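Local atomic coordinates of uncharacterized protein conserved in bacteria (Streptococcus suis, PDB entry 4FZ4), a protein that is part of a streptococcal surface antigen that mediates host cell attachment, and probably binds glycosaminoglycans. Residues A[48-56]-A[69-77]; A[88-99]-A[141-149]. All coordinates share one frame; numbering follows the deposited sequence.

Contact 1. Residues A[48-56]-A[69-77]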
loop_
_atom_site.group_PDB
_atom_site.type_symbol
_atom_site.label_atom_id
_atom_site.label_comp_id
_atom_site.label_asym_id
_atom_site.label_seq_id
_atom_site.Cartn_x
_atom_site.Cartn_y
_atom_site.Cartn_z
ATOM N N ILE A 48 -7.290 3.131 10.822
ATOM C CA ILE A 48 -8.527 3.513 10.144
ATOM C C ILE A 48 -9.140 2.373 9.332
ATOM O O ILE A 48 -10.360 2.182 9.333
ATOM C CB ILE A 48 -8.278 4.713 9.215
ATOM C CG1 ILE A 48 -7.789 5.905 10.049
ATOM C CG2 ILE A 48 -9.549 5.052 8.444
ATOM C CD1 ILE A 48 -7.488 7.154 9.251
ATOM N N GLY A 49 -8.288 1.624 8.637
ATOM C CA GLY A 49 -8.764 0.515 7.827
ATOM C C GLY A 49 -9.342 -0.630 8.643
ATOM O O GLY A 49 -10.376 -1.187 8.280
ATOM N N LYS A 50 -8.671 -0.997 9.733
ATOM C CA LYS A 50 -9.153 -2.071 10.601
ATOM C C LYS A 50 -10.549 -1.693 11.113
ATOM O O LYS A 50 -11.486 -2.489 11.040
ATOM C CB LYS A 50 -8.177 -2.280 11.772
ATOM C CG LYS A 50 -8.616 -3.297 12.839
ATOM C CD LYS A 50 -8.710 -4.720 12.290
ATOM C CE LYS A 50 -8.900 -5.752 13.408
ATOM N NZ LYS A 50 -10.133 -5.542 14.232
ATOM N N ASP A 51 -10.693 -0.467 11.609
ATOM C CA ASP A 51 -11.990 -0.012 12.106
ATOM C C ASP A 51 -13.060 -0.164 11.033
ATOM O O ASP A 51 -14.119 -0.739 11.283
ATOM C CB ASP A 51 -11.905 1.446 12.550
ATOM C CG ASP A 51 -10.895 1.654 13.664
ATOM O OD1 ASP A 51 -10.734 2.805 14.116
ATOM O OD2 ASP A 51 -10.260 0.664 14.089
ATOM N N ASN A 52 -12.776 0.342 9.833
ATOM C CA ASN A 52 -13.727 0.255 8.726
ATOM C C ASN A 52 -14.146 -1.157 8.380
ATOM O O ASN A 52 -15.304 -1.385 8.013
ATOM C CB ASN A 52 -13.170 0.913 7.463
ATOM C CG ASN A 52 -13.553 2.363 7.357
ATOM O OD1 ASN A 52 -14.730 2.694 7.241
ATOM N ND2 ASN A 52 -12.562 3.243 7.403
ATOM N N MET A 53 -13.226 -2.115 8.469
ATOM C CA MET A 53 -13.619 -3.481 8.140
ATOM C C MET A 53 -14.331 -4.179 9.290
ATOM O O MET A 53 -15.112 -5.097 9.063
ATOM C CB MET A 53 -12.429 -4.308 7.611
ATOM C CG MET A 53 -11.123 -4.220 8.375
ATOM S SD MET A 53 -9.704 -4.552 7.256
ATOM C CE MET A 53 -9.868 -6.283 6.974
ATOM N N ASP A 54 -14.092 -3.737 10.521
ATOM C CA ASP A 54 -14.787 -4.331 11.657
ATOM C C ASP A 54 -16.241 -3.916 11.492
ATOM O O ASP A 54 -17.163 -4.715 11.682
ATOM C CB ASP A 54 -14.256 -3.791 12.988
ATOM C CG ASP A 54 -12.868 -4.318 13.331
ATOM O OD1 ASP A 54 -12.418 -5.307 12.701
ATOM O OD2 ASP A 54 -12.235 -3.748 14.247
ATOM N N TYR A 55 -16.423 -2.648 11.121
ATOM C CA TYR A 55 -17.738 -2.056 10.902
ATOM C C TYR A 55 -18.443 -2.715 9.728
ATOM O O TYR A 55 -19.643 -2.979 9.789
ATOM C CB TYR A 55 -17.601 -0.560 10.611
ATOM C CG TYR A 55 -18.926 0.186 10.566
ATOM C CD1 TYR A 55 -19.371 0.924 11.663
ATOM C CD2 TYR A 55 -19.743 0.134 9.436
ATOM C CE1 TYR A 55 -20.592 1.591 11.637
ATOM C CE2 TYR A 55 -20.965 0.792 9.402
ATOM C CZ TYR A 55 -21.384 1.521 10.504
ATOM O OH TYR A 55 -22.595 2.182 10.477
ATOM N N ALA A 56 -17.701 -2.974 8.653
ATOM C CA ALA A 56 -18.282 -3.596 7.464
ATOM C C ALA A 56 -18.802 -4.995 7.776
ATOM O O ALA A 56 -19.482 -5.616 6.954
ATOM C CB ALA A 56 -17.247 -3.650 6.340
ATOM N N VAL A 69 -18.240 3.625 3.879
ATOM C CA VAL A 69 -17.408 2.580 4.456
ATOM C C VAL A 69 -16.794 1.719 3.357
ATOM O O VAL A 69 -15.644 1.289 3.469
ATOM C CB VAL A 69 -18.223 1.686 5.438
ATOM C CG1 VAL A 69 -17.421 0.444 5.811
ATOM C CG2 VAL A 69 -18.552 2.479 6.704
ATOM N N LYS A 70 -17.554 1.480 2.291
ATOM C CA LYS A 70 -17.052 0.668 1.191
ATOM C C LYS A 70 -15.880 1.342 0.479
ATOM O O LYS A 70 -14.805 0.760 0.349
ATOM C CB LYS A 70 -18.163 0.374 0.181
ATOM C CG LYS A 70 -17.720 -0.599 -0.904
ATOM C CD LYS A 70 -18.843 -0.974 -1.857
ATOM C CE LYS A 70 -18.352 -1.988 -2.890
ATOM N NZ LYS A 70 -19.407 -2.368 -3.873
ATOM N N GLY A 71 -16.091 2.572 0.019
ATOM C CA GLY A 71 -15.030 3.288 -0.661
ATOM C C GLY A 71 -13.752 3.277 0.154
ATOM O O GLY A 71 -12.659 3.156 -0.401
ATOM N N ASP A 72 -13.891 3.406 1.473
ATOM C CA ASP A 72 -12.746 3.412 2.385
ATOM C C ASP A 72 -12.001 2.083 2.330
ATOM O O ASP A 72 -10.766 2.033 2.423
ATOM C CB ASP A 72 -13.211 3.680 3.824
ATOM C CG ASP A 72 -13.398 5.162 4.113
ATOM O OD1 ASP A 72 -13.908 5.882 3.227
ATOM O OD2 ASP A 72 -13.046 5.607 5.230
ATOM N N LEU A 73 -12.757 1.002 2.193
ATOM C CA LEU A 73 -12.145 -0.313 2.106
ATOM C C LEU A 73 -11.304 -0.367 0.841
ATOM O O LEU A 73 -10.168 -0.851 0.861
ATOM C CB LEU A 73 -13.213 -1.407 2.092
ATOM C CG LEU A 73 -14.034 -1.530 3.384
ATOM C CD1 LEU A 73 -14.763 -2.877 3.386
ATOM C CD2 LEU A 73 -13.131 -1.435 4.601
ATOM N N ASN A 74 -11.856 0.145 -0.256
ATOM C CA ASN A 74 -11.134 0.181 -1.524
ATOM C C ASN A 74 -9.840 0.984 -1.422
ATOM O O ASN A 74 -8.802 0.557 -1.919
ATOM C CB ASN A 74 -12.003 0.780 -2.624
ATOM C CG ASN A 74 -13.169 -0.107 -2.986
ATOM O OD1 ASN A 74 -13.011 -1.315 -3.185
ATOM N ND2 ASN A 74 -14.350 0.488 -3.089
ATOM N N ASP A 75 -9.888 2.144 -0.777
ATOM C CA ASP A 75 -8.677 2.955 -0.654
ATOM C C ASP A 75 -7.648 2.212 0.195
ATOM O O ASP A 75 -6.455 2.246 -0.095
ATOM C CB ASP A 75 -8.985 4.326 -0.032
ATOM C CG ASP A 75 -9.949 5.168 -0.881
ATOM O OD1 ASP A 75 -10.142 4.863 -2.083
ATOM O OD2 ASP A 75 -10.507 6.151 -0.343
ATOM N N PHE A 76 -8.120 1.518 1.227
ATOM C CA PHE A 76 -7.233 0.777 2.117
ATOM C C PHE A 76 -6.356 -0.196 1.334
ATOM O O PHE A 76 -5.144 -0.297 1.561
ATOM C CB PHE A 76 -8.062 0.029 3.166
ATOM C CG PHE A 76 -7.243 -0.565 4.275
ATOM C CD1 PHE A 76 -6.079 0.063 4.712
ATOM C CD2 PHE A 76 -7.627 -1.759 4.880
ATOM C CE1 PHE A 76 -5.304 -0.493 5.727
ATOM C CE2 PHE A 76 -6.863 -2.326 5.895
ATOM C CZ PHE A 76 -5.699 -1.694 6.318
ATOM N N LYS A 77 -6.978 -0.905 0.403
ATOM C CA LYS A 77 -6.270 -1.862 -0.423
ATOM C C LYS A 77 -5.063 -1.196 -1.098
ATOM O O LYS A 77 -3.957 -1.737 -1.092
ATOM C CB LYS A 77 -7.238 -2.424 -1.459
ATOM C CG LYS A 77 -6.596 -3.187 -2.591
ATOM C CD LYS A 77 -7.631 -3.533 -3.649
ATOM C CE LYS A 77 -6.961 -4.148 -4.864
ATOM N NZ LYS A 77 -7.924 -4.392 -5.968
#

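Contact 2. Residues A[88-99]-A[141-149]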
loop_
_atom_site.group_PDB
_atom_site.type_symbol
_atom_site.label_atom_id
_atom_site.label_comp_id
_atom_site.label_asym_id
_atom_site.label_seq_id
_atom_site.Cartn_x
_atom_site.Cartn_y
_atom_site.Cartn_z
ATOM N N GLN A 88 9.404 -3.151 0.496
ATOM C CA GLN A 88 10.286 -3.856 -0.441
ATOM C C GLN A 88 11.507 -3.029 -0.834
ATOM O O GLN A 88 12.626 -3.525 -0.814
ATOM C CB GLN A 88 9.515 -4.268 -1.702
ATOM C CG GLN A 88 8.495 -5.406 -1.482
ATOM C CD GLN A 88 7.683 -5.694 -2.745
ATOM O OE1 GLN A 88 8.233 -6.078 -3.777
ATOM N NE2 GLN A 88 6.373 -5.493 -2.669
ATOM N N VAL A 89 11.295 -1.765 -1.185
ATOM C CA VAL A 89 12.402 -0.894 -1.568
ATOM C C VAL A 89 13.354 -0.704 -0.388
ATOM O O VAL A 89 14.571 -0.724 -0.557
ATOM C CB VAL A 89 11.895 0.475 -2.018
ATOM C CG1 VAL A 89 13.067 1.355 -2.417
ATOM C CG2 VAL A 89 10.927 0.304 -3.171
ATOM N N ALA A 90 12.806 -0.520 0.807
ATOM C CA ALA A 90 13.644 -0.349 1.990
ATOM C C ALA A 90 14.612 -1.518 2.042
ATOM O O ALA A 90 15.816 -1.336 2.217
ATOM C CB ALA A 90 12.795 -0.337 3.244
ATOM N N GLU A 91 14.073 -2.723 1.872
ATOM C CA GLU A 91 14.878 -3.938 1.907
ATOM C C GLU A 91 15.890 -3.949 0.772
ATOM O O GLU A 91 17.067 -4.265 0.979
ATOM C CB GLU A 91 13.981 -5.177 1.810
ATOM C CG GLU A 91 14.604 -6.416 2.428
ATOM C CD GLU A 91 14.655 -6.349 3.949
ATOM O OE1 GLU A 91 14.825 -5.242 4.503
ATOM O OE2 GLU A 91 14.537 -7.409 4.596
ATOM N N LEU A 92 15.439 -3.595 -0.428
ATOM C CA LEU A 92 16.328 -3.563 -1.589
ATOM C C LEU A 92 17.438 -2.530 -1.422
ATOM O O LEU A 92 18.597 -2.799 -1.740
ATOM C CB LEU A 92 15.527 -3.262 -2.855
ATOM C CG LEU A 92 14.617 -4.423 -3.273
ATOM C CD1 LEU A 92 13.750 -3.993 -4.437
ATOM C CD2 LEU A 92 15.464 -5.643 -3.654
ATOM N N ARG A 93 17.088 -1.349 -0.915
ATOM C CA ARG A 93 18.090 -0.307 -0.731
ATOM C C ARG A 93 19.200 -0.743 0.217
ATOM O O ARG A 93 20.348 -0.337 0.050
ATOM C CB ARG A 93 17.443 0.981 -0.222
ATOM C CG ARG A 93 16.524 1.624 -1.236
ATOM C CD ARG A 93 15.899 2.885 -0.664
ATOM N NE ARG A 93 16.857 3.983 -0.556
ATOM C CZ ARG A 93 16.702 5.033 0.247
ATOM N NH1 ARG A 93 15.627 5.124 1.020
ATOM N NH2 ARG A 93 17.612 5.997 0.269
ATOM N N LYS A 94 18.865 -1.565 1.208
ATOM C CA LYS A 94 19.866 -2.049 2.156
ATOM C C LYS A 94 20.752 -3.123 1.526
ATOM O O LYS A 94 21.916 -3.256 1.874
ATOM C CB LYS A 94 19.199 -2.629 3.400
ATOM C CG LYS A 94 18.408 -1.615 4.200
ATOM C CD LYS A 94 17.584 -2.282 5.293
ATOM C CE LYS A 94 16.560 -1.305 5.866
ATOM N NZ LYS A 94 15.389 -2.002 6.476
ATOM N N LYS A 95 20.189 -3.887 0.599
ATOM C CA LYS A 95 20.919 -4.963 -0.067
ATOM C C LYS A 95 21.763 -4.416 -1.217
ATOM O O LYS A 95 22.779 -5.003 -1.592
ATOM C CB LYS A 95 19.918 -5.998 -0.582
ATOM C CG LYS A 95 20.475 -7.381 -0.838
ATOM C CD LYS A 95 19.339 -8.395 -0.973
ATOM C CE LYS A 95 18.496 -8.450 0.305
ATOM N NZ LYS A 95 17.359 -9.406 0.211
ATOM N N TYR A 96 21.338 -3.286 -1.771
ATOM C CA TYR A 96 22.059 -2.646 -2.869
ATOM C C TYR A 96 22.179 -1.149 -2.587
ATOM O O TYR A 96 21.688 -0.314 -3.349
ATOM C CB TYR A 96 21.320 -2.892 -4.186
ATOM C CG TYR A 96 21.094 -4.365 -4.467
ATOM C CD1 TYR A 96 22.169 -5.256 -4.522
ATOM C CD2 TYR A 96 19.806 -4.875 -4.646
ATOM C CE1 TYR A 96 21.969 -6.618 -4.745
ATOM C CE2 TYR A 96 19.596 -6.238 -4.871
ATOM C CZ TYR A 96 20.681 -7.103 -4.917
ATOM O OH TYR A 96 20.484 -8.448 -5.134
ATOM N N PRO A 97 22.846 -0.793 -1.476
ATOM C CA PRO A 97 23.051 0.594 -1.048
ATOM C C PRO A 97 23.786 1.453 -2.069
ATOM O O PRO A 97 24.745 1.008 -2.705
ATOM C CB PRO A 97 23.846 0.436 0.243
ATOM C CG PRO A 97 24.672 -0.784 -0.038
ATOM C CD PRO A 97 23.641 -1.714 -0.641
ATOM N N GLY A 98 23.332 2.691 -2.219
ATOM C CA GLY A 98 23.972 3.589 -3.156
ATOM C C GLY A 98 23.415 3.541 -4.562
ATOM O O GLY A 98 23.124 4.591 -5.131
ATOM N N ASP A 99 23.265 2.339 -5.120
ATOM C CA ASP A 99 22.743 2.190 -6.479
ATOM C C ASP A 99 21.791 3.330 -6.783
ATOM O O ASP A 99 20.742 3.453 -6.158
ATOM C CB ASP A 99 21.999 0.868 -6.651
ATOM C CG ASP A 99 21.443 0.703 -8.056
ATOM O OD1 ASP A 99 22.211 0.375 -8.984
ATOM O OD2 ASP A 99 20.232 0.925 -8.239
ATOM N N ILE A 141 12.383 -0.663 -10.699
ATOM C CA ILE A 141 13.291 -0.952 -9.606
ATOM C C ILE A 141 13.638 -2.445 -9.630
ATOM O O ILE A 141 14.797 -2.827 -9.458
ATOM C CB ILE A 141 12.654 -0.574 -8.254
ATOM C CG1 ILE A 141 12.686 0.941 -8.088
ATOM C CG2 ILE A 141 13.369 -1.274 -7.110
ATOM C CD1 ILE A 141 12.251 1.420 -6.715
ATOM N N LYS A 142 12.632 -3.280 -9.870
ATOM C CA LYS A 142 12.845 -4.717 -9.910
ATOM C C LYS A 142 13.705 -5.195 -11.076
ATOM O O LYS A 142 14.381 -6.227 -10.975
ATOM C CB LYS A 142 11.503 -5.451 -9.872
ATOM C CG LYS A 142 10.903 -5.441 -8.474
ATOM C CD LYS A 142 9.579 -6.165 -8.384
ATOM C CE LYS A 142 9.058 -6.186 -6.943
ATOM N NZ LYS A 142 7.650 -6.705 -6.891
ATOM N N GLN A 143 13.686 -4.460 -12.182
ATOM C CA GLN A 143 14.531 -4.823 -13.310
ATOM C C GLN A 143 15.967 -4.565 -12.872
ATOM O O GLN A 143 16.860 -5.349 -13.164
ATOM C CB GLN A 143 14.224 -3.960 -14.527
ATOM C CG GLN A 143 12.922 -4.291 -15.204
ATOM C CD GLN A 143 12.957 -3.957 -16.683
ATOM O OE1 GLN A 143 13.491 -2.920 -17.086
ATOM N NE2 GLN A 143 12.381 -4.834 -17.503
ATOM N N ARG A 144 16.173 -3.454 -12.167
ATOM C CA ARG A 144 17.497 -3.081 -11.673
ATOM C C ARG A 144 18.031 -4.223 -10.826
ATOM O O ARG A 144 19.058 -4.829 -11.133
ATOM C CB ARG A 144 17.393 -1.823 -10.808
ATOM C CG ARG A 144 18.418 -0.750 -11.104
ATOM C CD ARG A 144 19.847 -1.190 -10.849
ATOM N NE ARG A 144 20.520 -1.608 -12.073
ATOM C CZ ARG A 144 21.840 -1.672 -12.210
ATOM N NH1 ARG A 144 22.627 -1.341 -11.194
ATOM N NH2 ARG A 144 22.374 -2.062 -13.360
ATOM N N VAL A 145 17.318 -4.498 -9.743
ATOM C CA VAL A 145 17.666 -5.567 -8.821
ATOM C C VAL A 145 17.995 -6.882 -9.534
ATOM O O VAL A 145 18.956 -7.565 -9.187
ATOM C CB VAL A 145 16.507 -5.814 -7.842
ATOM C CG1 VAL A 145 16.751 -7.085 -7.060
ATOM C CG2 VAL A 145 16.370 -4.626 -6.907
ATOM N N ALA A 146 17.188 -7.238 -10.527
ATOM C CA ALA A 146 17.407 -8.469 -11.268
ATOM C C ALA A 146 18.803 -8.443 -11.870
ATOM O O ALA A 146 19.576 -9.389 -11.715
ATOM C CB ALA A 146 16.353 -8.626 -12.366
ATOM N N GLU A 147 19.117 -7.348 -12.555
ATOM C CA GLU A 147 20.425 -7.183 -13.180
ATOM C C GLU A 147 21.487 -7.214 -12.093
ATOM O O GLU A 147 22.525 -7.848 -12.244
ATOM C CB GLU A 147 20.486 -5.849 -13.920
ATOM C CG GLU A 147 19.226 -5.550 -14.703
ATOM C CD GLU A 147 19.303 -4.264 -15.501
ATOM O OE1 GLU A 147 19.929 -3.293 -15.014
ATOM O OE2 GLU A 147 18.717 -4.230 -16.609
ATOM N N LEU A 148 21.215 -6.524 -10.992
ATOM C CA LEU A 148 22.152 -6.477 -9.875
ATOM C C LEU A 148 22.424 -7.850 -9.284
ATOM O O LEU A 148 23.556 -8.161 -8.923
ATOM C CB LEU A 148 21.620 -5.560 -8.787
ATOM C CG LEU A 148 21.892 -4.089 -9.057
ATOM C CD1 LEU A 148 21.109 -3.205 -8.076
ATOM C CD2 LEU A 148 23.379 -3.859 -8.937
ATOM N N GLU A 149 21.378 -8.661 -9.172
ATOM C CA GLU A 149 21.517 -9.999 -8.628
ATOM C C GLU A 149 22.316 -10.808 -9.639
ATOM O O GLU A 149 23.108 -11.670 -9.274
ATOM C CB GLU A 149 20.134 -10.627 -8.407
ATOM C CG GLU A 149 20.062 -11.567 -7.204
ATOM C CD GLU A 149 18.645 -12.004 -6.893
ATOM O OE1 GLU A 149 17.768 -11.122 -6.834
ATOM O OE2 GLU A 149 18.402 -13.219 -6.704
#

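Contact 1. Residues A[48-56]-A[69-77]
Gly49 presses its CA onto the face of the Phe76 ring, and this CH-pi contact brings the two helices close at one end of the contact. Gly49 CA stands 3.8 Å from the centroid of the Phe76 ring, only 6° off the normal, so it sits almost exactly over the middle. Phe76 reaches it with CG anti to its own backbone N, which carries the ring across toward helix 36-55. Met53 meets the same ring differently: its SD lies at the edge, 3.9 Å from Phe76 CE2, in a Met-aromatic contact. Behind it, Met53 also touches Val13, Leu16 and Glu17 of helix 3-23, which closes this side of the pair.

Further along, methyl groups take over. Leu73 splits its two methyls: CD2 lies 3.7 Å from Asn52 CB, while CD1 is 3.9 Å from the methyl CB of Ala56. Val69 likewise uses both branches. Val69 CG1 packs 3.6 Å from Asn52 O, and Val69 CG2 approaches Tyr55 CD2 at 3.8 Å, the valine and the tyrosine crossing at about a right angle. The hydroxyl of Tyr55 is engaged outside the pair, by Asp63.

Polar contact is sparse. Asn52 ND2 gives a weak hydrogen bond to Asp72 OD2 (3.2 Å, bent to 127°), the amide and carboxylate planes steeply inclined to each other. The same nitrogen makes a second weak bond back to Ile48 O, one turn earlier in its own helix, which helps to set the direction of the amide.

The segments 48-55 and 69-77, roughly antiparallel (137° between directions) with axes 9.5 Å apart, are held chiefly by apolar contact, and the bent amide-carboxylate bond adds little directional grip.

Contact 2. Residues A[88-99]-A[141-149]
In this all-helical fold the segments 88-95 and 141-149 of helices 66-95 and 123-152 run side by side in the same general direction, 31° apart, and the loop after the first helix folds over to join the contact. Tyr96, the residue at which the chain leaves the helix, lays its ring against helix 123-152: Leu148 CB stands over the centre of one face, 4.2 Å from the centroid, while Lys95 CG lies over the opposite face, toward the rim. Val145 CG1 comes within 3.7 Å of Tyr96 CE2.

One turn earlier, Leu92 drives CD2 to 3.5 Å from Val145 CG2, and its other methyl, CD1, touches Ile141 CG2. Ile141 CD1 in turn meets Val89 CG2 at 3.9 Å.

Charge is concentrated around Arg144, whose chain bends at chi2 and chi3 to bring the guanidinium to Asp99. Arg144 NH1 bonds Asp99 OD1 (2.8 Å) on the syn side, 25° out of the carboxylate plane. From its own helix, Glu147 OE1 receives Arg144 NH2 at 3.2 Å, within the guanidinium plane. Asp99 OD2 meanwhile caps Ile102 N at the start of helix 100-110.

A guanidinium shared by two carboxylates thus ties the beginning of helix 100-110 to helix 123-152, beside an apolar seam that ends in the tyrosine ring.

In the fold
Helix 66-95 is common to both contacts: contact 1 uses its N-terminal part, against helix 36-55, and contact 2 its C-terminal end, against helix 123-152. They follow one another along the chain, contact 1 being complete before contact 2 begins. Their centres lie 32 Å apart on opposite sides of the centre of the chain, with about 11 Å between nearest atoms and no touch. Contact 1 joins helices close in sequence and is mostly buried; contact 2 lies at the surface and brings together segments 42 residues apart. One long helix thus links both ends of an elongated helical domain that probably binds glycosaminoglycans.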